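Local coordinates for bifunctional protein FolD (Thermus thermophilus, PDB 6V6Y), which probably oxidises 5,10-methylenetetrahydrofolate to the methenyl form with NADP+ and hydrolyses that to 10-formyltetrahydrofolate, acting as a homodimer, at residues Val224-Asn229 against Gly255-Met260; Glu13-Glu18 against Val142-Lys147; Arg48-Arg53 against Ala263-Asn268. All blocks are in the same frame, centred on the assembly; numbering follows the deposited sequence.

Interaction 1 of 3, residues Val224-Asn229 against Gly255-Met260; sequences VDVGVN and GGVGPM. With NAP (NADP nicotinamide-adenine-dinucleotide phosphate), chain B.
Val-226 and Val-257 bring the two backbones nearest, with 5.8 Å between their CA atoms. Residues 224-225 are the last of a strand that then breaks into the loop 226-228, while Gly-255 and Gly-256 are loop leading into helix 257-276. No hydrogen bond joins the two segments, and the contact rests on apolar packing round Val-257. A chi1 of 169° sends CG1 of Val-257 opposite the backbone N, toward the cofactor's carboxamide nitrogen, and CG2 opposite the carbonyl carbon, toward the strand end. CG2 of Val-257 meets CG1 of Val-224 at 3.6 Å, the two side chains crossing nearly at right angles. The same Val-257 CG2 lies 3.6 Å from the carbonyl O of Asp-225, and CG2 of Val-226 is a looser neighbour at 4.2 Å.

Past the strand, the chain is shaped by Asp-225. Its OD1 accepts from the backbone N of Gly-227 at 3.1 Å, an Asx turn, with the N-H arriving on the anti side and 30° out of the carboxylate plane. Both oxygens have backbone N-H partners, Gly-227 and Asp-238 on OD1 and Val-239 on OD2.

The turn sets Val-226 and Val-228 against NADP. Val-226 O sits 3.2 Å from C2N of the nicotinamide, and CG2 of Val-228 is 3.7 Å from the carboxamide N7N. Val-228 O receives a weak hydrogen bond from the ribose O2D, 3.3 Å away. Gly-258, on the helix side, passes its CA near N7N. This is the nicotinamide end of a Rossmann-type NAD(P)-binding domain, where the loop leaving a parallel strand and the start of a helix together line the cofactor pocket.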
loop_
_atom_site.group_PDB
_atom_site.type_symbol
_atom_site.label_atom_id
_atom_site.label_comp_id
_atom_site.label_asym_id
_atom_site.label_seq_id
_atom_site.Cartn_x
_atom_site.Cartn_y
_atom_site.Cartn_z
ATOM N N VAL A 224 9.059 -10.393 16.275
ATOM C CA VAL A 224 7.824 -9.769 16.750
ATOM C C VAL A 224 6.663 -10.699 16.407
ATOM O O VAL A 224 6.436 -11.004 15.234
ATOM C CB VAL A 224 7.627 -8.379 16.126
ATOM C CG1 VAL A 224 6.310 -7.773 16.556
ATOM C CG2 VAL A 224 8.802 -7.471 16.500
ATOM N N ASP A 225 5.929 -11.147 17.423
ATOM C CA ASP A 225 4.919 -12.192 17.285
ATOM C C ASP A 225 3.532 -11.582 17.460
ATOM O O ASP A 225 3.094 -11.328 18.583
ATOM C CB ASP A 225 5.173 -13.290 18.309
ATOM C CG ASP A 225 4.290 -14.513 18.107
ATOM O OD1 ASP A 225 3.347 -14.482 17.284
ATOM O OD2 ASP A 225 4.552 -15.524 18.793
ATOM N N VAL A 226 2.822 -11.386 16.349
ATOM C CA VAL A 226 1.496 -10.766 16.386
ATOM C C VAL A 226 0.388 -11.782 16.634
ATOM O O VAL A 226 -0.744 -11.389 16.952
ATOM C CB VAL A 226 1.251 -9.988 15.070
ATOM C CG1 VAL A 226 -0.023 -9.156 15.126
ATOM C CG2 VAL A 226 2.452 -9.084 14.745
ATOM N N GLY A 227 0.680 -13.078 16.542
ATOM C CA GLY A 227 -0.379 -14.066 16.644
ATOM C C GLY A 227 -1.004 -14.095 18.027
ATOM O O GLY A 227 -0.356 -13.849 19.045
ATOM N N VAL A 228 -2.298 -14.380 18.061
ATOM C CA VAL A 228 -2.997 -14.582 19.325
ATOM C C VAL A 228 -3.892 -15.800 19.136
ATOM O O VAL A 228 -5.010 -15.688 18.627
ATOM C CB VAL A 228 -3.809 -13.333 19.734
ATOM C CG1 VAL A 228 -4.795 -13.667 20.848
ATOM C CG2 VAL A 228 -2.882 -12.186 20.148
ATOM N N ASN A 229 -3.398 -16.976 19.491
ATOM C CA ASN A 229 -4.097 -18.230 19.216
ATOM C C ASN A 229 -4.613 -18.820 20.530
ATOM O O ASN A 229 -3.826 -19.293 21.363
ATOM C CB ASN A 229 -3.181 -19.211 18.483
ATOM C CG ASN A 229 -2.577 -18.611 17.216
ATOM O OD1 ASN A 229 -3.228 -18.534 16.181
ATOM N ND2 ASN A 229 -1.328 -18.167 17.306
ATOM N N GLY A 255 1.115 -10.053 26.208
ATOM C CA GLY A 255 1.973 -9.002 26.730
ATOM C C GLY A 255 3.022 -8.448 25.786
ATOM O O GLY A 255 3.853 -7.631 26.219
ATOM N N GLY A 256 3.024 -8.853 24.515
ATOM C CA GLY A 256 3.966 -8.255 23.590
ATOM C C GLY A 256 3.271 -7.230 22.710
ATOM O O GLY A 256 3.116 -6.062 23.094
ATOM N N VAL A 257 2.812 -7.674 21.535
ATOM C CA VAL A 257 2.164 -6.767 20.592
ATOM C C VAL A 257 0.830 -6.266 21.138
ATOM O O VAL A 257 0.484 -5.091 20.985
ATOM C CB VAL A 257 1.988 -7.475 19.242
ATOM C CG1 VAL A 257 1.075 -6.652 18.325
ATOM C CG2 VAL A 257 3.356 -7.759 18.621
ATOM N N GLY A 258 0.064 -7.147 21.770
ATOM C CA GLY A 258 -1.282 -6.849 22.203
ATOM C C GLY A 258 -1.429 -5.541 22.957
ATOM O O GLY A 258 -2.294 -4.716 22.635
ATOM N N PRO A 259 -0.606 -5.326 23.989
ATOM C CA PRO A 259 -0.662 -4.031 24.686
ATOM C C PRO A 259 -0.380 -2.856 23.772
ATOM O O PRO A 259 -0.973 -1.779 23.952
ATOM C CB PRO A 259 0.406 -4.167 25.785
ATOM C CG PRO A 259 0.475 -5.617 26.048
ATOM C CD PRO A 259 0.186 -6.319 24.741
ATOM N N MET A 260 0.512 -3.018 22.792
ATOM C CA MET A 260 0.803 -1.894 21.901
ATOM C C MET A 260 -0.367 -1.601 20.971
ATOM O O MET A 260 -0.611 -0.439 20.638
ATOM C CB MET A 260 2.076 -2.168 21.101
ATOM C CG MET A 260 3.304 -2.223 21.967
ATOM S SD MET A 260 3.576 -0.712 22.873
ATOM C CE MET A 260 3.738 0.456 21.557
HETATM P PA NAP B . -5.471 -13.046 8.305
HETATM O O1A NAP B . -6.536 -13.732 9.070
HETATM O O2A NAP B . -6.038 -12.235 7.204
HETATM O O5B NAP B . -4.414 -14.125 7.751
HETATM C C5B NAP B . -3.051 -13.987 8.080
HETATM C C4B NAP B . -2.163 -14.240 6.868
HETATM O O4B NAP B . -1.166 -15.188 7.192
HETATM C C3B NAP B . -2.926 -14.781 5.670
HETATM O O3B NAP B . -3.144 -13.735 4.752
HETATM C C2B NAP B . -2.051 -15.883 5.091
HETATM O O2B NAP B . -1.537 -15.559 3.816
HETATM C C1B NAP B . -0.903 -16.026 6.084
HETATM N N9A NAP B . -0.759 -17.432 6.506
HETATM C C8A NAP B . -1.681 -18.172 7.200
HETATM N N7A NAP B . -1.180 -19.413 7.392
HETATM C C5A NAP B . 0.050 -19.477 6.835
HETATM C C6A NAP B . 0.987 -20.500 6.749
HETATM N N6A NAP B . 0.730 -21.690 7.283
HETATM N N1A NAP B . 2.186 -20.273 6.104
HETATM C C2A NAP B . 2.445 -19.035 5.554
HETATM N N3A NAP B . 1.509 -18.024 5.645
HETATM C C4A NAP B . 0.326 -18.240 6.271
HETATM O O3 NAP B . -4.580 -12.142 9.296
HETATM P PN NAP B . -4.940 -11.341 10.645
HETATM O O1N NAP B . -6.325 -10.834 10.529
HETATM O O2N NAP B . -3.830 -10.409 10.943
HETATM O O5D NAP B . -4.922 -12.524 11.735
HETATM C C5D NAP B . -3.724 -13.224 11.987
HETATM C C4D NAP B . -3.529 -13.427 13.484
HETATM O O4D NAP B . -3.114 -12.222 14.105
HETATM C C3D NAP B . -4.830 -13.855 14.147
HETATM O O3D NAP B . -4.634 -15.064 14.840
HETATM C C2D NAP B . -5.158 -12.752 15.126
HETATM O O2D NAP B . -5.570 -13.298 16.357
HETATM C C1D NAP B . -3.846 -12.011 15.296
HETATM N N1N NAP B . -4.085 -10.576 15.534
HETATM C C2N NAP B . -3.629 -10.012 16.689
HETATM C C3N NAP B . -3.843 -8.663 16.944
HETATM C C7N NAP B . -3.242 -8.034 18.164
HETATM O O7N NAP B . -3.557 -6.696 18.470
HETATM N N7N NAP B . -2.423 -8.757 18.925
HETATM C C4N NAP B . -4.520 -7.885 16.013
HETATM C C5N NAP B . -4.978 -8.470 14.840
HETATM C C6N NAP B . -4.753 -9.823 14.609
HETATM P P2B NAP B . -2.464 -15.590 2.496
HETATM O O1X NAP B . -3.296 -14.331 2.433
HETATM O O2X NAP B . -1.567 -15.656 1.283
HETATM O O3X NAP B . -3.372 -16.796 2.532
#

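Interaction 2 of 3, residues Glu13-Glu18 against Val142-Lys147; sequences EAVYEE and VVRLLK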
loop_
_atom_site.group_PDB
_atom_site.type_symbol
_atom_site.label_atom_id
_atom_site.label_comp_id
_atom_site.label_asym_id
_atom_site.label_seq_id
_atom_site.Cartn_x
_atom_site.Cartn_y
_atom_site.Cartn_z
ATOM N N GLU A 13 3.291 1.876 28.119
ATOM C CA GLU A 13 3.254 2.884 29.179
ATOM C C GLU A 13 3.880 4.188 28.709
ATOM O O GLU A 13 3.383 5.270 29.031
ATOM C CB GLU A 13 3.966 2.372 30.439
ATOM C CG GLU A 13 3.623 3.128 31.699
ATOM C CD GLU A 13 2.121 3.147 31.962
ATOM O OE1 GLU A 13 1.587 4.224 32.318
ATOM O OE2 GLU A 13 1.464 2.088 31.795
ATOM N N ALA A 14 4.962 4.115 27.931
ATOM C CA ALA A 14 5.513 5.349 27.374
ATOM C C ALA A 14 4.498 6.059 26.477
ATOM O O ALA A 14 4.430 7.297 26.470
ATOM C CB ALA A 14 6.812 5.067 26.619
ATOM N N VAL A 15 3.681 5.306 25.729
ATOM C CA VAL A 15 2.633 5.951 24.926
ATOM C C VAL A 15 1.586 6.595 25.828
ATOM O O VAL A 15 1.126 7.714 25.571
ATOM C CB VAL A 15 1.966 4.958 23.953
ATOM C CG1 VAL A 15 0.795 5.659 23.197
ATOM C CG2 VAL A 15 2.970 4.362 22.973
ATOM N N TYR A 16 1.173 5.883 26.884
ATOM C CA TYR A 16 0.128 6.383 27.772
ATOM C C TYR A 16 0.588 7.622 28.520
ATOM O O TYR A 16 -0.199 8.550 28.734
ATOM C CB TYR A 16 -0.283 5.290 28.754
ATOM C CG TYR A 16 -1.066 4.163 28.116
ATOM C CD1 TYR A 16 -1.985 4.408 27.095
ATOM C CD2 TYR A 16 -0.880 2.849 28.528
ATOM C CE1 TYR A 16 -2.696 3.368 26.511
ATOM C CE2 TYR A 16 -1.589 1.811 27.955
ATOM C CZ TYR A 16 -2.495 2.077 26.953
ATOM O OH TYR A 16 -3.193 1.035 26.401
ATOM N N GLU A 17 1.856 7.645 28.936
ATOM C CA GLU A 17 2.440 8.836 29.542
ATOM C C GLU A 17 2.385 10.019 28.580
ATOM O O GLU A 17 2.012 11.134 28.971
ATOM C CB GLU A 17 3.878 8.533 29.962
ATOM C CG GLU A 17 4.277 8.958 31.372
ATOM C CD GLU A 17 3.220 8.672 32.430
ATOM O OE1 GLU A 17 2.802 7.498 32.567
ATOM O OE2 GLU A 17 2.821 9.631 33.128
ATOM N N GLU A 18 2.740 9.793 27.305
ATOM C CA GLU A 18 2.616 10.848 26.296
ATOM C C GLU A 18 1.180 11.341 26.170
ATOM O O GLU A 18 0.939 12.548 26.010
ATOM C CB GLU A 18 3.120 10.358 24.937
ATOM C CG GLU A 18 4.632 10.495 24.775
ATOM C CD GLU A 18 5.234 9.600 23.698
ATOM O OE1 GLU A 18 6.388 9.153 23.888
ATOM O OE2 GLU A 18 4.566 9.353 22.667
ATOM N N VAL A 142 3.595 -2.125 16.332
ATOM C CA VAL A 142 4.801 -2.894 16.045
ATOM C C VAL A 142 5.969 -1.961 15.755
ATOM O O VAL A 142 7.057 -2.112 16.315
ATOM C CB VAL A 142 4.528 -3.866 14.890
ATOM C CG1 VAL A 142 5.813 -4.406 14.326
ATOM C CG2 VAL A 142 3.577 -4.975 15.397
ATOM N N VAL A 143 5.756 -0.958 14.902
ATOM C CA VAL A 143 6.821 0.005 14.618
ATOM C C VAL A 143 7.260 0.706 15.905
ATOM O O VAL A 143 8.452 0.750 16.238
ATOM C CB VAL A 143 6.366 1.014 13.542
ATOM C CG1 VAL A 143 7.419 2.088 13.355
ATOM C CG2 VAL A 143 6.113 0.312 12.201
ATOM N N ARG A 144 6.295 1.241 16.664
ATOM C CA ARG A 144 6.637 1.956 17.892
ATOM C C ARG A 144 7.370 1.056 18.874
ATOM O O ARG A 144 8.363 1.472 19.488
ATOM C CB ARG A 144 5.380 2.537 18.536
ATOM C CG ARG A 144 5.602 3.065 19.948
ATOM C CD ARG A 144 5.795 4.567 19.969
ATOM N NE ARG A 144 6.234 5.028 21.284
ATOM C CZ ARG A 144 5.922 6.207 21.810
ATOM N NH1 ARG A 144 5.149 7.056 21.131
ATOM N NH2 ARG A 144 6.375 6.535 23.023
ATOM N N LEU A 145 6.916 -0.191 19.016
ATOM C CA LEU A 145 7.595 -1.119 19.914
ATOM C C LEU A 145 9.058 -1.297 19.519
ATOM O O LEU A 145 9.950 -1.240 20.380
ATOM C CB LEU A 145 6.868 -2.462 19.942
ATOM C CG LEU A 145 7.439 -3.526 20.892
ATOM C CD1 LEU A 145 6.319 -4.362 21.458
ATOM C CD2 LEU A 145 8.454 -4.433 20.172
ATOM N N LEU A 146 9.330 -1.515 18.220
ATOM C CA LEU A 146 10.714 -1.710 17.788
ATOM C C LEU A 146 11.556 -0.467 18.053
ATOM O O LEU A 146 12.702 -0.567 18.512
ATOM C CB LEU A 146 10.774 -2.081 16.307
ATOM C CG LEU A 146 10.172 -3.436 15.925
ATOM C CD1 LEU A 146 9.776 -3.482 14.420
ATOM C CD2 LEU A 146 11.125 -4.566 16.255
ATOM N N LYS A 147 11.011 0.712 17.759
ATOM C CA LYS A 147 11.763 1.931 18.021
ATOM C C LYS A 147 11.930 2.167 19.516
ATOM O O LYS A 147 12.956 2.707 19.943
ATOM C CB LYS A 147 11.081 3.130 17.365
ATOM C CG LYS A 147 11.216 3.153 15.828
ATOM C CD LYS A 147 10.344 4.225 15.215
ATOM C CE LYS A 147 11.165 5.311 14.528
ATOM N NZ LYS A 147 10.235 6.229 13.785
#
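Arg-144 reaches across to Glu-18 and grips it end-on with two nitrogens, one to each carboxylate oxygen. Arg-144 NH1 gives Glu-18 OE2 a nearly straight bond of 2.8 Å, received on the syn side. Arg-144 NH2 bonds Glu-18 OE1, also at 2.8 Å, but is tilted well above the carboxylate plane. The mismatch follows from the two flat groups being turned 34° apart, though the carboxylate carbon still lies at the edge of the guanidinium, in its plane.

Val-15 covers one face of that guanidinium: its CG2 rests over the centre of the group, 3.7 Å from CZ of Arg-144. CB of Ala-14 comes up obliquely, 3.9 Å from NH2 of Arg-144. The arginine gets there by a bend at chi2 (99°), while Glu-18 comes from the opposite direction on a chain extended beyond CG. Met-260 of helix 257-276 packs on the arginine's aliphatic part. A leucine in place of Arg-144 would probably leave the Glu-18 carboxylate without its charged mate and Val-15 CG2 without the flat group it lies against.

The backbones themselves stay well apart: the axes of segments 13-18 and 142-147 come to 11.8 Å and cross at 103°, so long side chains have to bridge the gap. What results is a steep helix-helix crossing with a salt bridge at the surface and a valine methyl over one face of the guanidinium. It ties helix 8-24, in the catalytic-domain part of the sequence, to helix 137-148 of the NAD(P)-binding part, away from the cofactor.

Interaction 3 of 3, residues Arg48-Arg53 against Ala263-Asn268; sequences RLKDKR and AMLMGN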
loop_
_atom_site.group_PDB
_atom_site.type_symbol
_atom_site.label_atom_id
_atom_site.label_comp_id
_atom_site.label_asym_id
_atom_site.label_seq_id
_atom_site.Cartn_x
_atom_site.Cartn_y
_atom_site.Cartn_z
ATOM N N ARG A 48 -14.184 -4.827 25.534
ATOM C CA ARG A 48 -14.127 -4.530 26.961
ATOM C C ARG A 48 -12.764 -3.972 27.350
ATOM O O ARG A 48 -12.668 -3.077 28.202
ATOM C CB ARG A 48 -14.453 -5.790 27.763
ATOM C CG ARG A 48 -14.353 -5.599 29.257
ATOM C CD ARG A 48 -14.461 -6.923 29.982
ATOM N NE ARG A 48 -15.779 -7.530 29.819
ATOM C CZ ARG A 48 -16.066 -8.781 30.170
ATOM N NH1 ARG A 48 -15.115 -9.558 30.703
ATOM N NH2 ARG A 48 -17.296 -9.252 29.987
ATOM N N LEU A 49 -11.704 -4.458 26.705
ATOM C CA LEU A 49 -10.361 -3.975 27.002
ATOM C C LEU A 49 -10.095 -2.600 26.377
ATOM O O LEU A 49 -9.445 -1.745 26.989
ATOM C CB LEU A 49 -9.371 -5.030 26.525
ATOM C CG LEU A 49 -7.896 -4.760 26.330
ATOM C CD1 LEU A 49 -7.291 -4.190 27.603
ATOM C CD2 LEU A 49 -7.241 -6.087 25.930
ATOM N N LYS A 50 -10.596 -2.362 25.165
ATOM C CA LYS A 50 -10.483 -1.032 24.577
ATOM C C LYS A 50 -11.253 0.000 25.392
ATOM O O LYS A 50 -10.749 1.096 25.664
ATOM C CB LYS A 50 -10.983 -1.058 23.132
ATOM C CG LYS A 50 -10.252 -2.088 22.261
ATOM C CD LYS A 50 -10.899 -2.272 20.886
ATOM C CE LYS A 50 -10.102 -3.289 20.026
ATOM N NZ LYS A 50 -10.207 -2.983 18.569
ATOM N N ASP A 51 -12.481 -0.334 25.789
ATOM C CA ASP A 51 -13.282 0.578 26.600
ATOM C C ASP A 51 -12.621 0.848 27.957
ATOM O O ASP A 51 -12.473 2.006 28.371
ATOM C CB ASP A 51 -14.676 -0.017 26.784
ATOM C CG ASP A 51 -15.614 0.913 27.527
ATOM O OD1 ASP A 51 -15.668 2.121 27.200
ATOM O OD2 ASP A 51 -16.312 0.416 28.422
ATOM N N LYS A 52 -12.208 -0.212 28.653
ATOM C CA LYS A 52 -11.585 -0.068 29.966
ATOM C C LYS A 52 -10.364 0.845 29.917
ATOM O O LYS A 52 -10.153 1.672 30.814
ATOM C CB LYS A 52 -11.193 -1.442 30.505
ATOM C CG LYS A 52 -10.299 -1.374 31.729
ATOM C CD LYS A 52 -10.213 -2.723 32.456
ATOM C CE LYS A 52 -9.251 -2.642 33.639
ATOM N NZ LYS A 52 -8.664 -3.978 33.962
ATOM N N ARG A 53 -9.550 0.718 28.880
ATOM C CA ARG A 53 -8.353 1.544 28.822
ATOM C C ARG A 53 -8.682 2.981 28.428
ATOM O O ARG A 53 -8.083 3.932 28.953
ATOM C CB ARG A 53 -7.348 0.933 27.851
ATOM C CG ARG A 53 -6.269 1.929 27.508
ATOM C CD ARG A 53 -5.402 2.210 28.768
ATOM N NE ARG A 53 -4.690 1.019 29.229
ATOM C CZ ARG A 53 -3.859 0.989 30.273
ATOM N NH1 ARG A 53 -3.629 2.097 30.978
ATOM N NH2 ARG A 53 -3.246 -0.150 30.606
ATOM N N ALA A 263 -2.655 0.632 23.002
ATOM C CA ALA A 263 -2.079 1.955 23.224
ATOM C C ALA A 263 -2.204 2.841 21.988
ATOM O O ALA A 263 -2.510 4.036 22.097
ATOM C CB ALA A 263 -0.609 1.821 23.637
ATOM N N MET A 264 -1.949 2.283 20.801
ATOM C CA MET A 264 -1.987 3.120 19.611
ATOM C C MET A 264 -3.409 3.423 19.171
ATOM O O MET A 264 -3.625 4.424 18.481
ATOM C CB MET A 264 -1.199 2.469 18.463
ATOM C CG MET A 264 0.197 2.018 18.855
ATOM S SD MET A 264 1.244 3.339 19.472
ATOM C CE MET A 264 1.236 4.452 18.112
ATOM N N LEU A 265 -4.381 2.589 19.551
ATOM C CA LEU A 265 -5.775 2.972 19.360
ATOM C C LEU A 265 -6.128 4.188 20.218
ATOM O O LEU A 265 -6.803 5.114 19.752
ATOM C CB LEU A 265 -6.692 1.791 19.678
ATOM C CG LEU A 265 -8.179 2.139 19.792
ATOM C CD1 LEU A 265 -8.736 2.651 18.454
ATOM C CD2 LEU A 265 -8.965 0.942 20.304
ATOM N N MET A 266 -5.667 4.213 21.472
ATOM C CA MET A 266 -5.882 5.406 22.289
ATOM C C MET A 266 -5.187 6.605 21.657
ATOM O O MET A 266 -5.739 7.715 21.632
ATOM C CB MET A 266 -5.383 5.178 23.725
ATOM C CG MET A 266 -6.082 4.021 24.412
ATOM S SD MET A 266 -7.832 4.305 24.268
ATOM C CE MET A 266 -8.429 2.647 24.098
ATOM N N GLY A 267 -3.985 6.388 21.107
ATOM C CA GLY A 267 -3.279 7.475 20.451
ATOM C C GLY A 267 -3.957 7.926 19.171
ATOM O O GLY A 267 -3.945 9.114 18.832
ATOM N N ASN A 268 -4.565 6.994 18.439
ATOM C CA ASN A 268 -5.295 7.399 17.239
ATOM C C ASN A 268 -6.567 8.154 17.606
ATOM O O ASN A 268 -7.055 8.976 16.814
ATOM C CB ASN A 268 -5.650 6.181 16.384
ATOM C CG ASN A 268 -4.620 5.874 15.306
ATOM O OD1 ASN A 268 -3.598 6.551 15.165
ATOM N ND2 ASN A 268 -4.901 4.830 14.524
#
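Lys-50 swings CG back beside its own backbone N (chi1 -56°) and then runs out extended, laying its methylenes across Leu-265, which meets that lysine chain at about a right angle. Leu-265 CD2 lies 3.8 Å from both CD and CG of Lys-50, with CB a little farther; the lysine thus takes part through its aliphatic shaft.

Met-266 is folded, bent at chi2 (-53°) and again at chi3, so that its thioether end curls over helix 48-53. CE of Met-266 comes to 3.2 Å from the backbone O of Lys-50, a close approach but not a hydrogen bond. Lower on the same side chain, Met-266 CG packs 3.7 Å from CG of Arg-53, whose side chain also rests on Tyr-16 of helix 8-24.

The axes of segments 48-53 and 263-268 approach to 10.3 Å and cross at -57°, with no polar bond between the two segments. Around them, Leu-92 of strand 90-93 touches both Lys-50 and Leu-265, and Cys-137 packs on Leu-265 from helix 137-148. Met-266 is enclosed further by Ala-54 and Leu-57 of helix 41-57 and by Ile-19 of helix 8-24. Helix 257-276 thus packs here on helix 41-57, strand 90-93, helix 8-24 and helix 137-148.

In the fold
The three contacts form a compact triangle, their centres 13 to 15 Å apart. Helix 257-276 belongs to interactions 1 and 3, whose segments adjoin in sequence, and interaction 2 packs on it too: Met-260 touches Arg-144 and Leu-145, while Val-15 and Tyr-16 touch Ala-263. Along the chain, interactions 2 and 3 cross, 13-18 and 48-53 pairing in turn with 142-147 and 263-268; interaction 1 opens after interaction 2 closes and is nested inside interaction 3. Interaction 1 lies within the NAD(P)-binding part, whereas the other two join it to the catalytic part. The bound nicotinamide is thus linked through one helix to the packing between the two halves.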